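Local coordinates for mitogen activated protein kinase, putative (Leishmania donovani, PDB 4QNY) that probably transfers the gamma-phosphate of ATP to serine or threonine residues of target proteins, as a mitogen-activated protein kinase, at residues A[31-39]-A[49-58]; A[142-153]-A[204-215]. All coordinates share one frame; numbering follows the deposited sequence. Where two conformers were deposited one is given.

Contact 1 (A[31-39]-A[49-58]); sequences GSYGVVIRA and VAMKRVNKEI. With ANP (phosphoaminophosphonic acid-adenylate ester), chain D.
Val36 and Lys52 stand side by side on the nucleotide face of the antiparallel hairpin formed by strands 34-41 and 47-54, the strand that leaves the glycine-rich loop and the strand that carries the nucleotide-binding lysine in a protein kinase N-lobe. They form a non-hydrogen-bonded pair, their side chains meeting loosely where Val36 CG2 lies 4.2 Å from Lys52 CG. The beta-branched valine turns both methyls to the nucleotide: CG2 comes within 3.4 Å of O4' of the ribose, while CG1 packs near N9. Lys52 suits its place by length: with CG anti to the backbone N (chi1 -175°) and the chain straight beyond it, NZ reaches the phosphates, bonding O2A at 2.8 Å and also O2G and O3A. NZ forms a salt bridge with Glu71 of helix 62-77 too, the lysine-glutamate pair seen in active kinase conformations. Ala50, next but one along the strand, is small enough to let the adenine in; its CB lies 3.3 Å from N6.

On the opposite face Ile37, Ala39 and Met51 make an apolar patch. Ile37 and Met51 share a hydrogen-bonded pair, and Met51, with CG beside its backbone N and SD extended from there, lays SD against CB of Ala39, 3.7 Å away. Arg53 runs off extended to a salt bridge with Glu14 of helix 8-16.

At the loop end the Tyr33 ring crosses the side chain of Ile58, whose CD1 lies over one face, while Glu57 CB sits at the ring edge. Gly34 has backbone angles that a side chain would strain, and a CB there would run into Arg53 O. Asn55 N donates to Tyr33 O in a nearly straight 3.2 Å bond (171° at the hydrogen), approaching from above the carbonyl plane.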
# COMPACT_ATOMS: atom_id res chain seq x y z
N GLY A 31 -4.93 8.08 10.73
CA GLY A 31 -5.66 7.02 10.06
C GLY A 31 -7.11 6.95 10.50
O GLY A 31 -7.55 7.71 11.36
N SER A 32 -7.86 6.02 9.91
CA SER A 32 -9.27 5.85 10.24
C SER A 32 -9.44 5.16 11.59
O SER A 32 -10.46 5.34 12.26
CB SER A 32 -9.98 5.04 9.15
OG SER A 32 -9.84 5.67 7.88
N TYR A 33 -8.44 4.39 11.99
CA TYR A 33 -8.50 3.65 13.25
C TYR A 33 -7.26 3.85 14.12
O TYR A 33 -6.85 2.94 14.85
CB TYR A 33 -8.69 2.15 12.97
CG TYR A 33 -10.02 1.80 12.35
CD1 TYR A 33 -11.15 1.58 13.14
CD2 TYR A 33 -10.16 1.66 10.98
CE1 TYR A 33 -12.37 1.25 12.58
CE2 TYR A 33 -11.38 1.33 10.41
CZ TYR A 33 -12.47 1.12 11.21
OH TYR A 33 -13.69 0.79 10.65
N GLY A 34 -6.65 5.03 14.04
CA GLY A 34 -5.51 5.34 14.88
C GLY A 34 -4.53 6.33 14.29
O GLY A 34 -4.47 6.51 13.07
N VAL A 35 -3.75 6.97 15.15
CA VAL A 35 -2.78 7.98 14.73
C VAL A 35 -1.35 7.44 14.71
O VAL A 35 -1.04 6.46 15.39
CB VAL A 35 -2.84 9.22 15.64
CG1 VAL A 35 -4.17 9.94 15.48
CG2 VAL A 35 -2.61 8.82 17.09
N VAL A 36 -0.50 8.08 13.93
CA VAL A 36 0.91 7.71 13.84
C VAL A 36 1.78 8.82 14.45
O VAL A 36 1.65 9.98 14.08
CB VAL A 36 1.35 7.46 12.38
CG1 VAL A 36 2.82 7.09 12.32
CG2 VAL A 36 0.49 6.37 11.76
N ILE A 37 2.66 8.44 15.37
CA ILE A 37 3.41 9.42 16.16
C ILE A 37 4.92 9.29 16.01
O ILE A 37 5.47 8.19 16.04
CB ILE A 37 3.06 9.31 17.66
CG1 ILE A 37 1.56 9.10 17.85
CG2 ILE A 37 3.55 10.53 18.42
CD1 ILE A 37 1.17 8.74 19.26
N ARG A 38 5.59 10.43 15.85
CA ARG A 38 7.04 10.49 15.80
C ARG A 38 7.61 10.51 17.22
O ARG A 38 7.41 11.47 17.96
CB ARG A 38 7.50 11.73 15.02
CG ARG A 38 9.00 11.91 14.93
CD ARG A 38 9.32 13.10 14.03
NE ARG A 38 10.76 13.32 13.87
CZ ARG A 38 11.28 14.23 13.06
NH1 ARG A 38 10.49 15.01 12.33
NH2 ARG A 38 12.60 14.37 12.97
N ALA A 39 8.31 9.45 17.59
CA ALA A 39 8.82 9.31 18.95
C ALA A 39 10.31 9.01 19.00
O ALA A 39 10.88 8.51 18.03
CB ALA A 39 8.04 8.22 19.69
N VAL A 49 11.78 7.17 16.01
CA VAL A 49 11.01 5.96 15.77
C VAL A 49 9.54 6.30 15.57
O VAL A 49 9.04 7.27 16.14
CB VAL A 49 11.20 4.95 16.94
CG1 VAL A 49 9.86 4.53 17.54
CG2 VAL A 49 11.99 3.74 16.47
N ALA A 50 8.85 5.53 14.73
CA ALA A 50 7.44 5.76 14.47
C ALA A 50 6.56 4.85 15.32
O ALA A 50 6.85 3.66 15.49
CB ALA A 50 7.13 5.54 12.99
N MET A 51 5.49 5.42 15.87
CA MET A 51 4.56 4.66 16.70
C MET A 51 3.14 4.75 16.15
O MET A 51 2.59 5.84 15.99
CB MET A 51 4.60 5.16 18.14
CG MET A 51 5.94 4.96 18.83
SD MET A 51 5.88 5.34 20.59
CE MET A 51 4.69 4.12 21.15
N LYS A 52 2.55 3.59 15.87
CA LYS A 52 1.22 3.51 15.29
C LYS A 52 0.20 3.02 16.31
O LYS A 52 0.21 1.85 16.70
CB LYS A 52 1.24 2.59 14.07
CG LYS A 52 -0.07 2.52 13.30
CD LYS A 52 0.08 1.65 12.07
CE LYS A 52 -1.20 1.60 11.25
NZ LYS A 52 -1.03 0.78 10.02
N ARG A 53 -0.68 3.91 16.75
CA ARG A 53 -1.69 3.57 17.74
C ARG A 53 -2.89 2.88 17.10
O ARG A 53 -3.35 3.29 16.04
CB ARG A 53 -2.15 4.81 18.51
CG ARG A 53 -3.04 4.51 19.71
CD ARG A 53 -3.55 5.78 20.37
NE ARG A 53 -4.25 5.51 21.63
CZ ARG A 53 -5.56 5.32 21.74
NH1 ARG A 53 -6.33 5.37 20.66
NH2 ARG A 53 -6.10 5.08 22.92
N VAL A 54 -3.37 1.83 17.75
CA VAL A 54 -4.59 1.15 17.32
C VAL A 54 -5.68 1.39 18.36
O VAL A 54 -5.54 1.01 19.52
CB VAL A 54 -4.36 -0.36 17.15
CG1 VAL A 54 -5.64 -1.05 16.74
CG2 VAL A 54 -3.26 -0.62 16.13
N ASN A 55 -6.77 2.04 17.94
CA ASN A 55 -7.81 2.43 18.89
C ASN A 55 -8.87 1.36 19.13
O ASN A 55 -8.83 0.28 18.55
CB ASN A 55 -8.48 3.74 18.44
CG ASN A 55 -9.02 3.67 17.02
OD1 ASN A 55 -9.28 2.59 16.49
ND2 ASN A 55 -9.20 4.83 16.41
N LYS A 56 -9.83 1.68 19.99
CA LYS A 56 -10.82 0.72 20.48
C LYS A 56 -11.75 0.18 19.40
O LYS A 56 -12.29 -0.91 19.54
CB LYS A 56 -11.65 1.36 21.60
N GLU A 57 -11.93 0.94 18.33
CA GLU A 57 -12.90 0.58 17.30
C GLU A 57 -12.45 -0.66 16.52
O GLU A 57 -13.27 -1.33 15.90
CB GLU A 57 -13.12 1.75 16.35
CG GLU A 57 -12.97 3.13 17.00
CD GLU A 57 -13.94 3.37 18.15
OE1 GLU A 57 -14.97 2.67 18.24
OE2 GLU A 57 -13.66 4.27 18.97
N ILE A 58 -11.15 -0.95 16.57
CA ILE A 58 -10.61 -2.14 15.94
C ILE A 58 -11.07 -3.40 16.69
O ILE A 58 -11.37 -4.43 16.07
CB ILE A 58 -9.06 -2.09 15.88
CG1 ILE A 58 -8.61 -1.28 14.66
CG2 ILE A 58 -8.45 -3.48 15.82
CD1 ILE A 58 -9.00 -1.91 13.33
PG ANP D . -4.31 0.87 8.64
O1G ANP D . -4.21 1.55 9.97
O2G ANP D . -3.35 -0.38 8.64
O3G ANP D . -5.79 0.38 8.41
PB ANP D . -3.37 3.44 7.89
O1B ANP D . -4.35 4.01 8.86
O2B ANP D . -3.29 4.38 6.65
N3B ANP D . -3.86 1.91 7.38
PA ANP D . -0.60 3.62 7.81
O1A ANP D . -0.79 3.69 6.34
O2A ANP D . 0.36 2.50 8.23
O3A ANP D . -1.97 3.33 8.58
O5' ANP D . -0.09 5.03 8.31
C5' ANP D . -0.74 6.26 7.94
C4' ANP D . 0.30 7.28 7.58
O4' ANP D . 1.28 7.38 8.64
C3' ANP D . 1.13 6.98 6.34
O3' ANP D . 0.45 7.40 5.16
C2' ANP D . 2.40 7.79 6.59
O2' ANP D . 2.24 9.15 6.18
C1' ANP D . 2.55 7.70 8.11
N9 ANP D . 3.50 6.70 8.55
C8 ANP D . 3.26 5.37 8.79
N7 ANP D . 4.31 4.69 9.17
C5 ANP D . 5.32 5.64 9.18
C6 ANP D . 6.70 5.55 9.50
N6 ANP D . 7.30 4.43 9.88
N1 ANP D . 7.43 6.68 9.41
C2 ANP D . 6.83 7.81 9.02
N3 ANP D . 5.55 8.01 8.70
C4 ANP D . 4.85 6.88 8.80
O HOH W 1 -5.92 7.10 17.69

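Contact 2 (A[142-153]-A[204-215]); sequences HSAGVIHRDITP and SAQIDVWGIGCI
The imidazole of His142 carries CB of Ala205 over the centre of one face, a CH-pi contact of 3.5 Å to the ring centroid, and meets the carboxylate of Asp208 at its edge. Ring and carboxylate are nearly coplanar, 12° apart, and NE2 donates to OD2 over 2.8 Å, taking the anti lone pair. The single methyl of Ala205, in the turn before helix 206-219, fits closely on the ring. Asp208 OD2 uses its syn lone pair for the backbone N of His148, 2.9 Å away. Asp208 OD1 likewise takes Arg149 N on its syn side, at 3.0 Å. An aspartate with CG beside its own backbone N (chi1 -72°) can thus grip two successive amides of the HRD motif with its two oxygens; three N-H donors would probably keep this buried carboxylate ionised. A water lies 2.7 Å from Asp208 OD1 and accepts from Ile151 N. The bonds hold the catalytic loop to the helix, as the aspartate of subdomain IX does in protein kinases.

The His148 ring has Ile151 CD1 over one face, offset toward the rim, while its NE2 is bonded to Cys167 O just before the DFG motif.

Aliphatic groups fill in around the polar centre. Ile147 CG2 meets Ile207 CD1 at 3.7 Å, the two chains crossing near a right angle, and Ile151 CG2 touches CD1 of both Ile212 and Ile215. Gly211 has no side chain, and Ile151 CG2 can rest against its carbonyl carbon. Ile215 CG1 lies 3.9 Å from Pro153 CD. Helix 206-219 is thereby held against the catalytic loop, with helix 124-143 touching Ile151 and Ile212, helix 194-197 covering Ile207, helix 112-117 reaching Pro153 and Ile215, and strand 173-174 pairing with 146-147.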
# COMPACT_ATOMS: atom_id res chain seq x y z
N HIS A 142 5.29 -10.80 -2.63
CA HIS A 142 4.60 -11.76 -3.47
C HIS A 142 5.21 -13.16 -3.37
O HIS A 142 4.51 -14.16 -3.47
CB HIS A 142 4.60 -11.30 -4.93
CG HIS A 142 3.79 -10.07 -5.17
ND1 HIS A 142 3.82 -9.38 -6.37
CD2 HIS A 142 2.92 -9.40 -4.38
CE1 HIS A 142 3.01 -8.34 -6.30
NE2 HIS A 142 2.45 -8.33 -5.10
N SER A 143 6.53 -13.22 -3.18
CA SER A 143 7.22 -14.50 -3.05
C SER A 143 6.83 -15.19 -1.75
O SER A 143 6.90 -16.41 -1.64
CB SER A 143 8.73 -14.30 -3.11
OG SER A 143 9.19 -13.53 -2.02
N ALA A 144 6.41 -14.40 -0.77
CA ALA A 144 5.97 -14.93 0.52
C ALA A 144 4.50 -15.35 0.46
O ALA A 144 3.92 -15.76 1.46
CB ALA A 144 6.18 -13.90 1.62
N GLY A 145 3.91 -15.26 -0.73
CA GLY A 145 2.54 -15.67 -0.94
C GLY A 145 1.53 -14.64 -0.48
O GLY A 145 0.38 -14.96 -0.17
N VAL A 146 1.96 -13.38 -0.43
CA VAL A 146 1.13 -12.30 0.08
C VAL A 146 0.89 -11.21 -0.97
O VAL A 146 1.81 -10.81 -1.68
CB VAL A 146 1.75 -11.66 1.34
CG1 VAL A 146 0.81 -10.62 1.93
CG2 VAL A 146 2.09 -12.73 2.37
N ILE A 147 -0.36 -10.75 -1.05
CA ILE A 147 -0.71 -9.63 -1.91
C ILE A 147 -0.99 -8.41 -1.04
O ILE A 147 -1.73 -8.50 -0.06
CB ILE A 147 -1.94 -9.94 -2.78
CG1 ILE A 147 -1.65 -11.13 -3.70
CG2 ILE A 147 -2.36 -8.72 -3.58
CD1 ILE A 147 -2.86 -11.61 -4.48
N HIS A 148 -0.39 -7.27 -1.39
CA HIS A 148 -0.51 -6.07 -0.57
C HIS A 148 -1.92 -5.49 -0.59
O HIS A 148 -2.44 -5.10 0.46
CB HIS A 148 0.49 -5.01 -1.04
CG HIS A 148 0.64 -3.87 -0.08
ND1 HIS A 148 -0.18 -2.76 -0.10
CD2 HIS A 148 1.51 -3.66 0.94
CE1 HIS A 148 0.18 -1.92 0.85
NE2 HIS A 148 1.20 -2.45 1.50
N ARG A 149 -2.51 -5.40 -1.79
CA ARG A 149 -3.91 -5.00 -1.98
C ARG A 149 -4.15 -3.50 -1.72
O ARG A 149 -5.18 -2.95 -2.12
CB ARG A 149 -4.82 -5.89 -1.10
CG ARG A 149 -6.28 -5.46 -0.97
CD ARG A 149 -7.01 -5.42 -2.30
NE ARG A 149 -8.07 -4.42 -2.28
CZ ARG A 149 -9.36 -4.69 -2.13
NH1 ARG A 149 -10.24 -3.70 -2.11
NH2 ARG A 149 -9.77 -5.94 -2.00
N ASP A 150 -3.19 -2.83 -1.09
CA ASP A 150 -3.36 -1.40 -0.81
C ASP A 150 -2.15 -0.57 -1.23
O ASP A 150 -1.64 0.23 -0.44
CB ASP A 150 -3.65 -1.19 0.68
CG ASP A 150 -4.38 0.11 0.95
OD1 ASP A 150 -5.02 0.65 0.02
OD2 ASP A 150 -4.31 0.61 2.10
N ILE A 151 -1.70 -0.75 -2.47
CA ILE A 151 -0.57 0.02 -2.99
C ILE A 151 -1.01 1.41 -3.43
O ILE A 151 -1.60 1.59 -4.50
CB ILE A 151 0.12 -0.70 -4.16
CG1 ILE A 151 0.74 -2.02 -3.68
CG2 ILE A 151 1.20 0.18 -4.78
CD1 ILE A 151 1.87 -1.83 -2.70
N THR A 152 -0.73 2.40 -2.58
CA THR A 152 -1.05 3.80 -2.85
C THR A 152 0.14 4.67 -2.43
O THR A 152 0.95 4.24 -1.61
CB THR A 152 -2.32 4.26 -2.09
OG1 THR A 152 -2.09 4.19 -0.68
CG2 THR A 152 -3.52 3.39 -2.46
N PRO A 153 0.25 5.88 -3.00
CA PRO A 153 1.34 6.80 -2.63
C PRO A 153 1.47 7.02 -1.12
O PRO A 153 2.59 7.15 -0.63
CB PRO A 153 0.94 8.10 -3.33
CG PRO A 153 0.18 7.65 -4.52
CD PRO A 153 -0.57 6.42 -4.09
N SER A 204 -5.20 -11.70 -8.66
CA SER A 204 -3.81 -12.11 -8.44
C SER A 204 -2.96 -10.96 -7.91
O SER A 204 -3.48 -9.92 -7.51
CB SER A 204 -3.20 -12.65 -9.73
OG SER A 204 -2.98 -11.61 -10.67
N ALA A 205 -1.65 -11.17 -7.91
CA ALA A 205 -0.70 -10.17 -7.43
C ALA A 205 -0.54 -9.02 -8.42
O ALA A 205 0.18 -8.05 -8.15
CB ALA A 205 0.64 -10.81 -7.14
N GLN A 206 -1.21 -9.12 -9.56
CA GLN A 206 -1.13 -8.10 -10.60
C GLN A 206 -1.83 -6.80 -10.19
O GLN A 206 -1.62 -5.76 -10.81
CB GLN A 206 -1.73 -8.63 -11.91
CG GLN A 206 -0.87 -9.68 -12.60
CD GLN A 206 0.49 -9.15 -13.01
OE1 GLN A 206 1.46 -9.27 -12.26
NE2 GLN A 206 0.56 -8.56 -14.20
N ILE A 207 -2.66 -6.87 -9.16
CA ILE A 207 -3.36 -5.68 -8.68
C ILE A 207 -2.38 -4.72 -8.00
O ILE A 207 -2.64 -3.52 -7.91
CB ILE A 207 -4.50 -6.03 -7.70
CG1 ILE A 207 -3.95 -6.62 -6.40
CG2 ILE A 207 -5.50 -6.98 -8.35
CD1 ILE A 207 -4.97 -6.70 -5.28
N ASP A 208 -1.26 -5.26 -7.52
CA ASP A 208 -0.23 -4.43 -6.91
C ASP A 208 0.59 -3.73 -7.99
O ASP A 208 1.09 -2.62 -7.78
CB ASP A 208 0.68 -5.27 -6.01
CG ASP A 208 -0.01 -5.70 -4.73
OD1 ASP A 208 -0.95 -5.00 -4.30
OD2 ASP A 208 0.40 -6.72 -4.15
N VAL A 209 0.73 -4.39 -9.14
CA VAL A 209 1.44 -3.81 -10.27
C VAL A 209 0.67 -2.61 -10.81
O VAL A 209 1.25 -1.60 -11.21
CB VAL A 209 1.65 -4.85 -11.40
CG1 VAL A 209 2.36 -4.21 -12.59
CG2 VAL A 209 2.44 -6.04 -10.88
N TRP A 210 -0.66 -2.74 -10.81
CA TRP A 210 -1.54 -1.65 -11.24
C TRP A 210 -1.33 -0.42 -10.37
O TRP A 210 -1.30 0.71 -10.87
CB TRP A 210 -3.00 -2.10 -11.19
CG TRP A 210 -3.97 -1.03 -11.62
CD1 TRP A 210 -4.58 -0.11 -10.82
CD2 TRP A 210 -4.42 -0.77 -12.96
NE1 TRP A 210 -5.39 0.70 -11.58
CE2 TRP A 210 -5.31 0.32 -12.89
CE3 TRP A 210 -4.16 -1.35 -14.20
CZ2 TRP A 210 -5.94 0.84 -14.02
CZ3 TRP A 210 -4.79 -0.84 -15.32
CH2 TRP A 210 -5.67 0.25 -15.22
N GLY A 211 -1.20 -0.64 -9.07
CA GLY A 211 -0.97 0.44 -8.12
C GLY A 211 0.34 1.16 -8.38
O GLY A 211 0.42 2.38 -8.23
N ILE A 212 1.37 0.41 -8.77
CA ILE A 212 2.66 1.00 -9.09
C ILE A 212 2.57 1.84 -10.36
O ILE A 212 3.19 2.90 -10.46
CB ILE A 212 3.74 -0.09 -9.26
CG1 ILE A 212 3.95 -0.84 -7.95
CG2 ILE A 212 5.06 0.51 -9.72
CD1 ILE A 212 4.44 0.03 -6.82
N GLY A 213 1.79 1.36 -11.32
CA GLY A 213 1.55 2.09 -12.55
C GLY A 213 0.89 3.43 -12.29
O GLY A 213 1.27 4.44 -12.87
N CYS A 214 -0.11 3.42 -11.42
CA CYS A 214 -0.78 4.66 -11.02
C CYS A 214 0.20 5.61 -10.36
O CYS A 214 0.19 6.82 -10.62
CB CYS A 214 -1.94 4.36 -10.06
SG CYS A 214 -3.25 3.33 -10.75
N ILE A 215 1.06 5.06 -9.51
CA ILE A 215 2.09 5.84 -8.83
C ILE A 215 3.11 6.37 -9.84
O ILE A 215 3.54 7.52 -9.76
CB ILE A 215 2.80 5.01 -7.75
CG1 ILE A 215 1.83 4.69 -6.61
CG2 ILE A 215 4.01 5.74 -7.21
CD1 ILE A 215 2.37 3.72 -5.59
O HOH W 2 -2.62 -2.93 -4.48

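From the N terminus the chain first closes a short loop at contact 1, where 49-58 folds back on 31-39 with nine residues between, a hairpin within the five-stranded N-lobe sheet. Contact 2 follows in series, neither enclosing nor crossing it. It closes a longer loop of fifty residues, including strands 156-158, 164-166 and 173-174 and helix 194-197, and ties 142-153, the end of helix 124-143 and the catalytic loop, to helix 206-219 in the C-lobe. The centres are about 23 Å apart and the two do not touch, yet they border the same cleft: contact 1 lines the nucleotide pocket, while the side chain of Asp150 in contact 2 lies about 5 Å from both ANP and magnesium.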